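Local coordinates for protein glutathione peroxidase (Schistosoma mansoni, PDB 2V1M) that catalyses the reduction of hydrogen peroxide by glutathione, yielding glutathione disulfide and water, and belongs to the thioredoxin-like glutathione peroxidase family, at residues Phe117-Gln122 with Ser135-Asp140. Sequence-based numbering, arbitrary orientation. Where two conformers were deposited one is given.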
ATOM      1  N   PHE A 117       1.391  12.918  -0.623  1.00  3.24           N
ATOM      2  CA  PHE A 117       2.353  12.835  -1.721  1.00  3.46           C
ATOM      3  C   PHE A 117       1.844  11.932  -2.847  1.00  2.96           C
ATOM      4  O   PHE A 117       1.905  12.313  -4.044  1.00  3.34           O
ATOM      5  CB  PHE A 117       3.705  12.339  -1.191  1.00  3.82           C
ATOM      6  CG  PHE A 117       4.724  12.139  -2.265  1.00  3.44           C
ATOM      7  CD1 PHE A 117       5.333  13.248  -2.898  1.00  3.88           C
ATOM      8  CD2 PHE A 117       5.096  10.852  -2.669  1.00  4.30           C
ATOM      9  CE1 PHE A 117       6.287  13.060  -3.880  1.00  5.10           C
ATOM     10  CE2 PHE A 117       6.062  10.672  -3.666  1.00  5.69           C
ATOM     11  CZ  PHE A 117       6.660  11.782  -4.259  1.00  5.45           C
ATOM     12  N   LEU A 118       1.415  10.712  -2.527  1.00  2.99           N
ATOM     13  CA  LEU A 118       0.943   9.781  -3.565  1.00  3.12           C
ATOM     14  C   LEU A 118      -0.157  10.446  -4.406  1.00  2.92           C
ATOM     15  O   LEU A 118      -0.120  10.408  -5.641  1.00  3.08           O
ATOM     16  CB  LEU A 118       0.423   8.504  -2.925  1.00  2.95           C
ATOM     17  CG  LEU A 118       1.498   7.619  -2.262  1.00  3.05           C
ATOM     18  CD1 LEU A 118       0.794   6.492  -1.509  1.00  3.25           C
ATOM     19  CD2 LEU A 118       2.462   7.052  -3.308  1.00  3.84           C
ATOM     20  N   LYS A 119      -1.145  11.028  -3.729  1.00  3.10           N
ATOM     21  CA  LYS A 119      -2.269  11.670  -4.432  1.00  3.26           C
ATOM     22  C   LYS A 119      -1.817  12.896  -5.230  1.00  3.88           C
ATOM     23  O   LYS A 119      -2.443  13.218  -6.237  1.00  4.97           O
ATOM     24  CB  LYS A 119      -3.367  12.057  -3.444  1.00  3.53           C
ATOM     25  CG  LYS A 119      -4.081  10.869  -2.813  1.00  3.65           C
ATOM     26  CD  LYS A 119      -5.290  11.299  -1.989  1.00  4.48           C
ATOM     27  CE  LYS A 119      -4.916  12.138  -0.793  1.00  5.36           C
ATOM     28  NZ  LYS A 119      -6.137  12.584  -0.100  1.00  5.70           N
ATOM     29  N   SER A 120      -0.727  13.545  -4.805  1.00  3.40           N
ATOM     30  CA  SER A 120      -0.217  14.705  -5.555  1.00  3.35           C
ATOM     31  C   SER A 120       0.469  14.277  -6.858  1.00  3.71           C
ATOM     32  O   SER A 120       0.692  15.124  -7.746  1.00  4.07           O
ATOM     33  CB  SER A 120       0.769  15.528  -4.725  1.00  4.05           C
ATOM     34  OG  SER A 120       2.048  14.944  -4.658  1.00  4.32           O
ATOM     35  N   ARG A 121       0.837  12.989  -6.970  1.00  3.12           N
ATOM     36  CA  ARG A 121       1.565  12.484  -8.136  1.00  3.06           C
ATOM     37  C   ARG A 121       0.696  11.745  -9.147  1.00  3.06           C
ATOM     38  O   ARG A 121       1.083  11.722 -10.335  1.00  3.35           O
ATOM     39  CB  ARG A 121       2.757  11.599  -7.706  1.00  3.40           C
ATOM     40  CG  ARG A 121       3.877  12.354  -7.003  1.00  4.32           C
ATOM     41  CD  ARG A 121       4.533  13.378  -7.953  1.00  6.61           C
ATOM     42  NE  ARG A 121       5.759  13.972  -7.420  1.00  7.97           N
ATOM     43  CZ  ARG A 121       6.965  13.410  -7.491  1.00  8.87           C
ATOM     44  NH1 ARG A 121       7.140  12.240  -8.090  1.00  7.39           N
ATOM     45  NH2 ARG A 121       8.006  14.059  -6.968  1.00 10.38           N
ATOM     46  N   GLN A 122      -0.381  11.098  -8.680  1.00  3.19           N
ATOM     47  CA  GLN A 122      -1.254  10.345  -9.591  1.00  3.47           C
ATOM     48  C   GLN A 122      -2.698  10.627  -9.239  1.00  3.43           C
ATOM     49  O   GLN A 122      -3.149  10.308  -8.117  1.00  3.58           O
ATOM     50  CB  GLN A 122      -0.998   8.834  -9.489  1.00  3.82           C
ATOM     51  CG  GLN A 122       0.308   8.387 -10.111  1.00  3.73           C
ATOM     52  CD  GLN A 122       0.323   8.596 -11.624  1.00  4.02           C
ATOM     53  OE1 GLN A 122       1.142   9.402 -12.153  1.00  4.80           O
ATOM     54  NE2 GLN A 122      -0.554   7.970 -12.347  1.00  4.90           N
ATOM     55  N   SER A 135      -7.382   0.830  -2.556  0.50  2.86           N
ATOM     56  CA  SER A 135      -6.741   1.482  -3.705  0.50  3.02           C
ATOM     57  C   SER A 135      -5.257   1.061  -3.715  0.50  2.72           C
ATOM     58  O   SER A 135      -4.715   0.572  -2.702  0.50  2.85           O
ATOM     59  CB  SER A 135      -6.833   2.997  -3.571  0.50  3.82           C
ATOM     60  OG  SER A 135      -6.686   3.628  -4.825  0.25  5.33           O
ATOM     61  N   LYS A 136      -4.604   1.220  -4.873  1.00  2.68           N
ATOM     62  CA  LYS A 136      -3.210   0.820  -5.052  1.00  2.80           C
ATOM     63  C   LYS A 136      -2.425   1.900  -5.756  1.00  2.84           C
ATOM     64  O   LYS A 136      -2.888   2.453  -6.772  1.00  3.66           O
ATOM     65  CB  LYS A 136      -3.070  -0.500  -5.837  1.00  3.07           C
ATOM     66  CG  LYS A 136      -3.739  -1.707  -5.211  1.00  3.14           C
ATOM     67  CD  LYS A 136      -5.210  -1.961  -5.643  1.00  2.70           C
ATOM     68  CE  LYS A 136      -5.726  -3.200  -4.946  1.00  3.16           C
ATOM     69  NZ  LYS A 136      -7.187  -3.426  -5.157  1.00  2.98           N
ATOM     70  N   PHE A 137      -1.209   2.187  -5.271  1.00  2.77           N
ATOM     71  CA  PHE A 137      -0.244   3.041  -5.985  1.00  2.55           C
ATOM     72  C   PHE A 137       0.990   2.222  -6.297  1.00  2.51           C
ATOM     73  O   PHE A 137       1.515   1.495  -5.422  1.00  3.35           O
ATOM     74  CB  PHE A 137       0.173   4.269  -5.168  1.00  2.89           C
ATOM     75  CG  PHE A 137      -0.908   5.293  -5.023  1.00  2.51           C
ATOM     76  CD1 PHE A 137      -0.959   6.403  -5.858  1.00  2.65           C
ATOM     77  CD2 PHE A 137      -1.898   5.161  -4.046  1.00  2.83           C
ATOM     78  CE1 PHE A 137      -1.938   7.381  -5.710  1.00  3.25           C
ATOM     79  CE2 PHE A 137      -2.871   6.123  -3.884  1.00  3.62           C
ATOM     80  CZ  PHE A 137      -2.909   7.223  -4.726  1.00  3.21           C
ATOM     81  N   LEU A 138       1.473   2.335  -7.535  1.00  2.61           N
ATOM     82  CA  LEU A 138       2.671   1.648  -7.986  1.00  3.02           C
ATOM     83  C   LEU A 138       3.801   2.688  -8.084  1.00  2.94           C
ATOM     84  O   LEU A 138       3.668   3.733  -8.737  1.00  2.95           O
ATOM     85  CB  LEU A 138       2.413   1.007  -9.342  1.00  3.16           C
ATOM     86  CG  LEU A 138       3.578   0.263  -9.978  1.00  4.33           C
ATOM     87  CD1 LEU A 138       4.066  -0.884  -9.076  1.00  5.35           C
ATOM     88  CD2 LEU A 138       3.190  -0.242 -11.360  1.00  6.21           C
ATOM     89  N   VAL A 139       4.912   2.355  -7.416  1.00  3.08           N
ATOM     90  CA  VAL A 139       6.067   3.239  -7.232  1.00  2.84           C
ATOM     91  C   VAL A 139       7.283   2.535  -7.825  1.00  2.77           C
ATOM     92  O   VAL A 139       7.567   1.357  -7.518  1.00  3.17           O
ATOM     93  CB  VAL A 139       6.257   3.519  -5.742  1.00  3.16           C
ATOM     94  CG1 VAL A 139       7.505   4.415  -5.493  1.00  4.15           C
ATOM     95  CG2 VAL A 139       5.016   4.131  -5.108  1.00  3.82           C
ATOM     96  N   ASP A 140       8.014   3.261  -8.679  1.00  2.89           N
ATOM     97  CA  ASP A 140       9.168   2.679  -9.344  1.00  3.18           C
ATOM     98  C   ASP A 140      10.402   2.579  -8.409  1.00  3.12           C
ATOM     99  O   ASP A 140      10.366   2.947  -7.225  1.00  3.19           O
ATOM    100  CB  ASP A 140       9.439   3.452 -10.652  1.00  3.40           C
ATOM    101  CG  ASP A 140      10.064   4.840 -10.452  1.00  3.81           C
ATOM    102  OD1 ASP A 140      10.480   5.196  -9.326  1.00  3.40           O
ATOM    103  OD2 ASP A 140      10.105   5.549 -11.487  1.00  5.11           O
TER
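Leu118, on helix 113-121, lies over one face of the Phe137 ring, joining that helix to strand 136-139 of the mixed beta-sheet of the thioredoxin fold. The short axes run 80° apart, nearly perpendicular, and 10.1 Å separates them at closest approach, so the space is bridged by side chains. The evidence for a CH-pi contact is that Leu118 CB stands 3.8 Å from the ring centroid and only 9° off its normal. With CG anti to the carbonyl carbon (chi1 -69°), the isobutyl group of Leu118 is laid across the ring: CD1 comes 3.9 Å from Phe137 CD2, and CD2 sits 4.3 Å from Val139 CG2. Leu118 and Val139 both also touch Ile36 of the neighbouring strand 33-39, continuing this apolar layer, while Leu138 faces helix 159-167.

Two backbone carbonyl oxygens approach Phe137 CE1. Leu118 O lies 3.5 Å from Phe137 CE1 and accepts hydrogen bonds from both Arg121 N and Gln122 N. Gln122 O, which also accepts a hydrogen bond from Arg148 of strand 145-149, lies near the ring plane at its edge, 4.0 Å from Phe137 CE1.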